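Local coordinates for protein importin subunit beta-1 (Saccharomyces cerevisiae, PDB 5OWU) that carries proteins into the nucleus by associating with importin alpha, the adaptor that recognises the classical nuclear localization signal of the cargo, at residues Gln8-Ser16 against Lys54-Ala62; Asn178-Gln189 against Arg218-Val228. All coordinates share one frame; numbering follows the deposited sequence.

Interaction 1: residues Gln8-Ser16 against Lys54-Ala62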
loop_
_atom_site.group_PDB
_atom_site.type_symbol
_atom_site.label_atom_id
_atom_site.label_comp_id
_atom_site.label_asym_id
_atom_site.label_seq_id
_atom_site.Cartn_x
_atom_site.Cartn_y
_atom_site.Cartn_z
ATOM N N GLN A 8 -0.321 -19.808 37.994
ATOM C CA GLN A 8 1.048 -19.474 38.377
ATOM C C GLN A 8 1.983 -19.505 37.172
ATOM O O GLN A 8 2.858 -18.640 37.041
ATOM C CB GLN A 8 1.538 -20.435 39.463
ATOM C CG GLN A 8 2.858 -20.027 40.108
ATOM C CD GLN A 8 2.740 -18.736 40.894
ATOM O OE1 GLN A 8 1.907 -18.618 41.792
ATOM N NE2 GLN A 8 3.563 -17.755 40.550
ATOM N N LEU A 9 1.829 -20.498 36.290
ATOM C CA LEU A 9 2.594 -20.505 35.043
ATOM C C LEU A 9 2.385 -19.216 34.251
ATOM O O LEU A 9 3.353 -18.560 33.857
ATOM C CB LEU A 9 2.209 -21.713 34.184
ATOM C CG LEU A 9 2.812 -23.076 34.520
ATOM C CD1 LEU A 9 2.187 -24.124 33.600
ATOM C CD2 LEU A 9 4.328 -23.066 34.370
ATOM N N LEU A 10 1.126 -18.850 33.981
ATOM C CA LEU A 10 0.861 -17.625 33.218
ATOM C C LEU A 10 1.501 -16.401 33.880
ATOM O O LEU A 10 2.245 -15.621 33.239
ATOM C CB LEU A 10 -0.649 -17.432 33.091
ATOM C CG LEU A 10 -1.392 -18.468 32.255
ATOM C CD1 LEU A 10 -2.800 -18.644 32.774
ATOM C CD2 LEU A 10 -1.416 -18.038 30.806
ATOM N N GLU A 11 1.208 -16.213 35.171
ATOM C CA GLU A 11 1.772 -15.093 35.909
ATOM C C GLU A 11 3.283 -15.062 35.759
ATOM O O GLU A 11 3.846 -14.050 35.349
ATOM C CB GLU A 11 1.379 -15.172 37.383
ATOM C CG GLU A 11 -0.100 -14.899 37.651
ATOM C CD GLU A 11 -0.392 -14.641 39.122
ATOM O OE1 GLU A 11 0.564 -14.380 39.878
ATOM O OE2 GLU A 11 -1.573 -14.698 39.523
ATOM N N ASN A 12 3.955 -16.175 36.061
ATOM C CA ASN A 12 5.411 -16.211 35.944
ATOM C C ASN A 12 5.865 -15.904 34.527
ATOM O O ASN A 12 6.922 -15.295 34.330
ATOM C CB ASN A 12 5.947 -17.576 36.370
ATOM C CG ASN A 12 5.885 -17.782 37.864
ATOM O OD1 ASN A 12 5.752 -16.823 38.624
ATOM N ND2 ASN A 12 5.990 -19.034 38.298
ATOM N N SER A 13 5.083 -16.318 33.533
ATOM C CA SER A 13 5.456 -16.094 32.146
ATOM C C SER A 13 5.568 -14.610 31.829
ATOM O O SER A 13 6.367 -14.227 30.963
ATOM C CB SER A 13 4.436 -16.747 31.209
ATOM O OG SER A 13 3.259 -15.959 31.123
ATOM N N ILE A 14 4.793 -13.755 32.493
ATOM C CA ILE A 14 4.847 -12.325 32.175
ATOM C C ILE A 14 5.347 -11.440 33.312
ATOM O O ILE A 14 5.694 -10.275 33.057
ATOM C CB ILE A 14 3.481 -11.803 31.681
ATOM C CG1 ILE A 14 2.359 -12.291 32.589
ATOM C CG2 ILE A 14 3.261 -12.222 30.229
ATOM C CD1 ILE A 14 1.034 -11.560 32.365
ATOM N N LEU A 15 5.414 -11.926 34.545
ATOM C CA LEU A 15 5.687 -11.082 35.702
ATOM C C LEU A 15 6.917 -11.499 36.496
ATOM O O LEU A 15 7.262 -10.817 37.465
ATOM C CB LEU A 15 4.475 -11.068 36.644
ATOM C CG LEU A 15 3.134 -10.641 36.041
ATOM C CD1 LEU A 15 2.006 -10.839 37.048
ATOM C CD2 LEU A 15 3.173 -9.198 35.568
ATOM N N SER A 16 7.581 -12.583 36.136
ATOM C CA SER A 16 8.748 -12.988 36.908
ATOM C C SER A 16 9.925 -12.076 36.576
ATOM O O SER A 16 10.188 -11.826 35.396
ATOM C CB SER A 16 9.128 -14.435 36.620
ATOM O OG SER A 16 10.244 -14.817 37.406
ATOM N N LYS A 54 -3.912 -12.637 39.486
ATOM C CA LYS A 54 -3.630 -11.271 39.067
ATOM C C LYS A 54 -4.308 -10.975 37.735
ATOM O O LYS A 54 -4.415 -11.844 36.864
ATOM C CB LYS A 54 -2.126 -11.050 38.944
ATOM C CG LYS A 54 -1.373 -11.159 40.263
ATOM C CD LYS A 54 0.126 -11.107 40.026
ATOM C CE LYS A 54 0.757 -9.859 40.609
ATOM N NZ LYS A 54 1.091 -10.038 42.045
ATOM N N LEU A 55 -4.751 -9.725 37.577
ATOM C CA LEU A 55 -5.498 -9.329 36.387
ATOM C C LEU A 55 -4.753 -9.674 35.106
ATOM O O LEU A 55 -5.339 -10.203 34.154
ATOM C CB LEU A 55 -5.786 -7.829 36.422
ATOM C CG LEU A 55 -7.105 -7.311 36.984
ATOM C CD1 LEU A 55 -7.265 -5.861 36.539
ATOM C CD2 LEU A 55 -8.302 -8.137 36.543
ATOM N N GLU A 56 -3.459 -9.364 35.054
ATOM C CA GLU A 56 -2.719 -9.577 33.818
ATOM C C GLU A 56 -2.639 -11.051 33.459
ATOM O O GLU A 56 -2.614 -11.394 32.272
ATOM C CB GLU A 56 -1.321 -8.991 33.941
ATOM C CG GLU A 56 -1.304 -7.490 33.905
ATOM C CD GLU A 56 0.077 -6.955 34.128
ATOM O OE1 GLU A 56 0.984 -7.338 33.363
ATOM O OE2 GLU A 56 0.253 -6.166 35.074
ATOM N N GLY A 57 -2.580 -11.931 34.462
ATOM C CA GLY A 57 -2.586 -13.358 34.189
ATOM C C GLY A 57 -3.914 -13.841 33.640
ATOM O O GLY A 57 -3.952 -14.725 32.784
ATOM N N ARG A 58 -5.021 -13.272 34.129
ATOM C CA ARG A 58 -6.342 -13.636 33.621
ATOM C C ARG A 58 -6.519 -13.172 32.177
ATOM O O ARG A 58 -6.972 -13.934 31.302
ATOM C CB ARG A 58 -7.417 -13.024 34.523
ATOM C CG ARG A 58 -7.281 -13.392 36.008
ATOM C CD ARG A 58 -8.208 -12.562 36.888
ATOM N NE ARG A 58 -9.606 -12.708 36.501
ATOM C CZ ARG A 58 -10.620 -12.051 37.061
ATOM N NH1 ARG A 58 -10.405 -11.195 38.047
ATOM N NH2 ARG A 58 -11.858 -12.248 36.627
ATOM N N ILE A 59 -6.165 -11.913 31.915
ATOM C CA ILE A 59 -6.187 -11.390 30.553
ATOM C C ILE A 59 -5.306 -12.242 29.650
ATOM O O ILE A 59 -5.701 -12.615 28.536
ATOM C CB ILE A 59 -5.751 -9.911 30.567
ATOM C CG1 ILE A 59 -6.787 -9.074 31.324
ATOM C CG2 ILE A 59 -5.569 -9.366 29.150
ATOM C CD1 ILE A 59 -6.210 -7.873 32.056
ATOM N N LEU A 60 -4.114 -12.596 30.131
ATOM C CA LEU A 60 -3.205 -13.416 29.339
ATOM C C LEU A 60 -3.805 -14.788 29.048
ATOM O O LEU A 60 -3.674 -15.306 27.936
ATOM C CB LEU A 60 -1.869 -13.556 30.064
ATOM C CG LEU A 60 -0.846 -14.499 29.437
ATOM C CD1 LEU A 60 -0.338 -13.967 28.114
ATOM C CD2 LEU A 60 0.314 -14.740 30.402
ATOM N N ALA A 61 -4.466 -15.397 30.033
ATOM C CA ALA A 61 -5.127 -16.677 29.796
ATOM C C ALA A 61 -6.086 -16.580 28.617
ATOM O O ALA A 61 -6.014 -17.375 27.659
ATOM C CB ALA A 61 -5.882 -17.117 31.049
ATOM N N ALA A 62 -6.989 -15.590 28.672
ATOM C CA ALA A 62 -7.974 -15.438 27.605
ATOM C C ALA A 62 -7.316 -15.166 26.257
ATOM O O ALA A 62 -7.711 -15.743 25.237
ATOM C CB ALA A 62 -8.950 -14.319 27.954
#
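L60 meets L10 methyl against methyl, L60 CD2 to L10 CD2 at 3.7 Å, and this one branch of L60 carries most of its contact. L60 CG is trans to its backbone N (chi1 174°), which sends L60 CD2 into the angle between L10 and I14: L60 CD2 lies 3.5 Å from L10 O, touches S13 OG, and comes tip to tip with I14 CD1 at 3.8 Å. The other branch of L10 is used separately, L10 CD1 packing on A61 CB at 3.8 Å, so the leucine straddles two successive residues of the opposing helix.

Segments 8-15 and 55-62, in the first helix of HEAT 1 and the second of HEAT 2, cross at 104° with their axes 8.7 Å apart at closest approach. G57 sits at the crossing, G57 CA being 5.0 Å from E11 CA; a CB there would press tightly on E11 CG.

K54, at the N-cap position, closes the more exposed edge. Its backbone N-H gives a nearly straight bond (166°) from K54 N to E11 OE2 at 3.1 Å, approaching from above the carboxylate plane. The K54 and E11 side chains cross at about a right angle, K54 CD lying closest to E11 OE1 and packing 3.5 Å from L15 CD1. The lysine chain is bent at its last two torsions, and NZ does not touch the E11 oxygens.

Interaction 2: residues Asn178-Gln189 against Arg218-Val228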
loop_
_atom_site.group_PDB
_atom_site.type_symbol
_atom_site.label_atom_id
_atom_site.label_comp_id
_atom_site.label_asym_id
_atom_site.label_seq_id
_atom_site.Cartn_x
_atom_site.Cartn_y
_atom_site.Cartn_z
ATOM N N ASN A 178 -28.928 -11.224 10.698
ATOM C CA ASN A 178 -30.140 -10.663 11.290
ATOM C C ASN A 178 -29.895 -10.327 12.759
ATOM O O ASN A 178 -29.980 -9.163 13.173
ATOM C CB ASN A 178 -31.319 -11.638 11.144
ATOM C CG ASN A 178 -31.767 -11.824 9.702
ATOM O OD1 ASN A 178 -31.465 -11.016 8.827
ATOM N ND2 ASN A 178 -32.521 -12.890 9.458
ATOM N N ASN A 179 -29.500 -11.333 13.545
ATOM C CA ASN A 179 -29.376 -11.119 14.984
ATOM C C ASN A 179 -28.228 -10.172 15.301
ATOM O O ASN A 179 -28.346 -9.316 16.189
ATOM C CB ASN A 179 -29.189 -12.456 15.691
ATOM C CG ASN A 179 -30.467 -13.249 15.751
ATOM O OD1 ASN A 179 -31.534 -12.685 15.983
ATOM N ND2 ASN A 179 -30.376 -14.556 15.525
ATOM N N ILE A 180 -27.131 -10.272 14.550
ATOM C CA ILE A 180 -26.041 -9.326 14.754
ATOM C C ILE A 180 -26.580 -7.911 14.622
ATOM O O ILE A 180 -26.418 -7.076 15.522
ATOM C CB ILE A 180 -24.892 -9.612 13.769
ATOM C CG1 ILE A 180 -24.239 -10.951 14.121
ATOM C CG2 ILE A 180 -23.855 -8.472 13.766
ATOM C CD1 ILE A 180 -23.159 -11.391 13.150
ATOM N N LEU A 181 -27.334 -7.654 13.550
ATOM C CA LEU A 181 -27.833 -6.300 13.353
ATOM C C LEU A 181 -28.765 -5.907 14.483
ATOM O O LEU A 181 -28.662 -4.796 15.024
ATOM C CB LEU A 181 -28.517 -6.173 11.996
ATOM C CG LEU A 181 -27.547 -5.963 10.832
ATOM C CD1 LEU A 181 -28.291 -6.014 9.515
ATOM C CD2 LEU A 181 -26.783 -4.634 10.961
ATOM N N ILE A 182 -29.626 -6.832 14.919
ATOM C CA ILE A 182 -30.535 -6.479 16.001
ATOM C C ILE A 182 -29.727 -6.075 17.216
ATOM O O ILE A 182 -29.964 -5.027 17.826
ATOM C CB ILE A 182 -31.501 -7.633 16.321
ATOM C CG1 ILE A 182 -32.439 -7.884 15.144
ATOM C CG2 ILE A 182 -32.320 -7.303 17.556
ATOM C CD1 ILE A 182 -33.147 -9.220 15.210
ATOM N N ALA A 183 -28.718 -6.874 17.550
ATOM C CA ALA A 183 -27.949 -6.564 18.743
ATOM C C ALA A 183 -27.213 -5.241 18.568
ATOM O O ALA A 183 -27.162 -4.421 19.495
ATOM C CB ALA A 183 -26.981 -7.709 19.052
ATOM N N ILE A 184 -26.694 -4.984 17.368
ATOM C CA ILE A 184 -25.869 -3.795 17.190
ATOM C C ILE A 184 -26.737 -2.548 17.147
ATOM O O ILE A 184 -26.493 -1.576 17.874
ATOM C CB ILE A 184 -24.996 -3.928 15.927
ATOM C CG1 ILE A 184 -23.870 -4.937 16.177
ATOM C CG2 ILE A 184 -24.418 -2.563 15.515
ATOM C CD1 ILE A 184 -22.994 -5.197 14.981
ATOM N N VAL A 185 -27.774 -2.562 16.308
ATOM C CA VAL A 185 -28.586 -1.362 16.119
ATOM C C VAL A 185 -29.307 -1.003 17.408
ATOM O O VAL A 185 -29.543 0.180 17.684
ATOM C CB VAL A 185 -29.556 -1.563 14.940
ATOM C CG1 VAL A 185 -30.483 -0.362 14.776
ATOM C CG2 VAL A 185 -28.765 -1.800 13.660
ATOM N N GLN A 186 -29.629 -2.001 18.236
ATOM C CA GLN A 186 -30.212 -1.716 19.544
ATOM C C GLN A 186 -29.326 -0.774 20.347
ATOM O O GLN A 186 -29.821 0.136 21.019
ATOM C CB GLN A 186 -30.456 -3.017 20.314
ATOM C CG GLN A 186 -31.767 -3.699 19.950
ATOM C CD GLN A 186 -32.025 -5.005 20.691
ATOM O OE1 GLN A 186 -33.059 -5.642 20.475
ATOM N NE2 GLN A 186 -31.100 -5.414 21.559
ATOM N N GLY A 187 -28.007 -0.965 20.285
ATOM C CA GLY A 187 -27.120 -0.058 20.985
ATOM C C GLY A 187 -26.880 1.260 20.276
ATOM O O GLY A 187 -26.463 2.226 20.923
ATOM N N ALA A 188 -27.137 1.329 18.969
ATOM C CA ALA A 188 -26.787 2.517 18.197
ATOM C C ALA A 188 -27.879 3.574 18.189
ATOM O O ALA A 188 -27.574 4.763 18.060
ATOM C CB ALA A 188 -26.469 2.140 16.747
ATOM N N GLN A 189 -29.136 3.164 18.329
ATOM C CA GLN A 189 -30.268 4.049 18.094
ATOM C C GLN A 189 -30.299 5.194 19.107
ATOM O O GLN A 189 -29.685 5.140 20.177
ATOM C CB GLN A 189 -31.573 3.256 18.154
ATOM C CG GLN A 189 -31.858 2.645 19.512
ATOM C CD GLN A 189 -33.044 1.705 19.480
ATOM O OE1 GLN A 189 -33.865 1.754 18.562
ATOM N NE2 GLN A 189 -33.136 0.833 20.484
ATOM N N ARG A 218 -32.576 -5.964 1.216
ATOM C CA ARG A 218 -33.969 -5.830 1.621
ATOM C C ARG A 218 -34.253 -4.358 1.868
ATOM O O ARG A 218 -33.655 -3.752 2.762
ATOM C CB ARG A 218 -34.273 -6.649 2.875
ATOM C CG ARG A 218 -34.085 -8.141 2.696
ATOM C CD ARG A 218 -34.048 -8.862 4.032
ATOM N NE ARG A 218 -33.437 -10.178 3.900
ATOM C CZ ARG A 218 -32.932 -10.877 4.911
ATOM N NH1 ARG A 218 -32.959 -10.393 6.148
ATOM N NH2 ARG A 218 -32.392 -12.065 4.683
ATOM N N GLU A 219 -35.175 -3.794 1.086
ATOM C CA GLU A 219 -35.389 -2.351 1.110
ATOM C C GLU A 219 -35.751 -1.861 2.507
ATOM O O GLU A 219 -35.244 -0.829 2.954
ATOM C CB GLU A 219 -36.484 -1.960 0.110
ATOM C CG GLU A 219 -36.558 -0.458 -0.163
ATOM C CD GLU A 219 -37.833 -0.043 -0.884
ATOM O OE1 GLU A 219 -38.505 -0.914 -1.481
ATOM O OE2 GLU A 219 -38.166 1.161 -0.845
ATOM N N GLY A 220 -36.628 -2.575 3.212
ATOM C CA GLY A 220 -37.071 -2.099 4.514
ATOM C C GLY A 220 -35.956 -2.087 5.544
ATOM O O GLY A 220 -35.804 -1.122 6.302
ATOM N N GLU A 221 -35.156 -3.156 5.582
ATOM C CA GLU A 221 -34.021 -3.201 6.503
ATOM C C GLU A 221 -32.969 -2.161 6.135
ATOM O O GLU A 221 -32.414 -1.493 7.015
ATOM C CB GLU A 221 -33.398 -4.596 6.505
ATOM C CG GLU A 221 -34.342 -5.719 6.909
ATOM C CD GLU A 221 -33.614 -7.041 7.095
ATOM O OE1 GLU A 221 -32.376 -7.014 7.289
ATOM O OE2 GLU A 221 -34.275 -8.103 7.044
ATOM N N ARG A 222 -32.662 -2.032 4.843
ATOM C CA ARG A 222 -31.703 -1.024 4.396
ATOM C C ARG A 222 -32.163 0.376 4.792
ATOM O O ARG A 222 -31.384 1.180 5.320
ATOM C CB ARG A 222 -31.519 -1.137 2.880
ATOM C CG ARG A 222 -30.421 -0.269 2.300
ATOM C CD ARG A 222 -30.300 -0.445 0.788
ATOM N NE ARG A 222 -31.572 -0.270 0.076
ATOM C CZ ARG A 222 -32.148 -1.177 -0.718
ATOM N NH1 ARG A 222 -31.587 -2.355 -0.944
ATOM N NH2 ARG A 222 -33.301 -0.898 -1.308
ATOM N N ASN A 223 -33.437 0.682 4.542
ATOM C CA ASN A 223 -33.986 1.980 4.915
ATOM C C ASN A 223 -33.830 2.222 6.408
ATOM O O ASN A 223 -33.349 3.281 6.827
ATOM C CB ASN A 223 -35.464 2.073 4.517
ATOM C CG ASN A 223 -35.666 2.260 3.017
ATOM O OD1 ASN A 223 -34.734 2.586 2.291
ATOM N ND2 ASN A 223 -36.897 2.059 2.554
ATOM N N TYR A 224 -34.233 1.250 7.234
ATOM C CA TYR A 224 -34.165 1.460 8.678
ATOM C C TYR A 224 -32.726 1.658 9.145
ATOM O O TYR A 224 -32.436 2.564 9.939
ATOM C CB TYR A 224 -34.798 0.281 9.417
ATOM C CG TYR A 224 -34.712 0.412 10.921
ATOM C CD1 TYR A 224 -35.489 1.338 11.599
ATOM C CD2 TYR A 224 -33.852 -0.389 11.665
ATOM C CE1 TYR A 224 -35.417 1.467 12.970
ATOM C CE2 TYR A 224 -33.774 -0.265 13.040
ATOM C CZ TYR A 224 -34.558 0.665 13.688
ATOM O OH TYR A 224 -34.489 0.795 15.057
ATOM N N LEU A 225 -31.810 0.811 8.673
ATOM C CA LEU A 225 -30.410 0.948 9.068
ATOM C C LEU A 225 -29.853 2.314 8.670
ATOM O O LEU A 225 -29.172 2.977 9.464
ATOM C CB LEU A 225 -29.578 -0.170 8.442
ATOM C CG LEU A 225 -28.100 -0.175 8.857
ATOM C CD1 LEU A 225 -27.969 -0.219 10.370
ATOM C CD2 LEU A 225 -27.341 -1.334 8.243
ATOM N N MET A 226 -30.115 2.745 7.432
ATOM C CA MET A 226 -29.613 4.046 6.991
ATOM C C MET A 226 -30.216 5.172 7.818
ATOM O O MET A 226 -29.532 6.149 8.146
ATOM C CB MET A 226 -29.911 4.254 5.504
ATOM C CG MET A 226 -29.071 3.368 4.579
ATOM S SD MET A 226 -27.314 3.688 4.781
ATOM C CE MET A 226 -27.154 5.265 3.934
ATOM N N GLN A 227 -31.496 5.051 8.166
ATOM C CA GLN A 227 -32.124 6.030 9.044
ATOM C C GLN A 227 -31.381 6.127 10.371
ATOM O O GLN A 227 -31.088 7.229 10.853
ATOM C CB GLN A 227 -33.593 5.663 9.262
ATOM C CG GLN A 227 -34.319 6.568 10.245
ATOM C CD GLN A 227 -35.824 6.335 10.257
ATOM O OE1 GLN A 227 -36.388 5.771 9.319
ATOM N NE2 GLN A 227 -36.477 6.764 11.329
ATOM N N VAL A 228 -31.049 4.977 10.970
ATOM C CA VAL A 228 -30.329 4.982 12.245
ATOM C C VAL A 228 -28.954 5.625 12.087
ATOM O O VAL A 228 -28.514 6.414 12.934
ATOM C CB VAL A 228 -30.211 3.551 12.800
ATOM C CG1 VAL A 228 -29.309 3.524 14.038
ATOM C CG2 VAL A 228 -31.588 2.985 13.126
#
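V185 fills the tight end of this contact, its two methyls working on different partners. V185 CG1, trans to the backbone N (chi1 176°), lies 3.7 Å from Y224 CE2 and 3.9 Å from V228 CG2; V185 CG2 meets L225 CD1 at 3.7 Å. V228 CG2 also rests on one face of the Y224 ring, toward its rim, so V185, Y224, L225 and V228 form one apolar cluster. The segments, inclined at 32°, splay apart from here: the CA atoms of Q189 and V228 are 5.9 Å apart, those of N178 and E221 9.7 Å.

Polar groups span the wider, more solvent-exposed end. R218 NH1 donates to N178 OD1 at 3.1 Å, a moderately bent bond (150°) at the guanidinium edge, and the same nitrogen forms a salt bridge with E221 OE2 at 2.8 Å. N215 ND2 binds both N178 OD1 and E221 OE1. With an alanine at N178, R218 NH1 and N215 ND2 would each lose an acceptor, and the guanidinium would probably be held less firmly in its present rotation.

A chain of another protein lies against this surface, its backbone hydrogen-bonded to E221 OE2; aromatic packing from that chain reaches Y224, ring to ring, and V185, consistent with the nucleoporin-binding site known between HEAT 5 and HEAT 6 of importin beta. On the side of helix 195-208, L205 touches both L181 and L225, and helix 133-142 packs through M136 and V140 on N179, I180 and I182.

From the N terminus, helix 3-15 supplies the first half of interaction 1, and the chain passes through 37 mostly helical residues before helix 55-67 returns to it, closing a loop that joins HEAT 1 to HEAT 2. Interaction 2 opens well after that, on helix 177-188, and closes after 28 residues on helix 219-233, joining HEAT 5 to HEAT 6. The loops are therefore in series, neither nested nor crossed. The centres of interaction 1 and interaction 2 are about 39 Å apart. Between the nearest atoms of interaction 1 and interaction 2 there remain about 20 Å, so the two do not touch. Each joins two adjacent repeats of the N-terminal part of the superhelix.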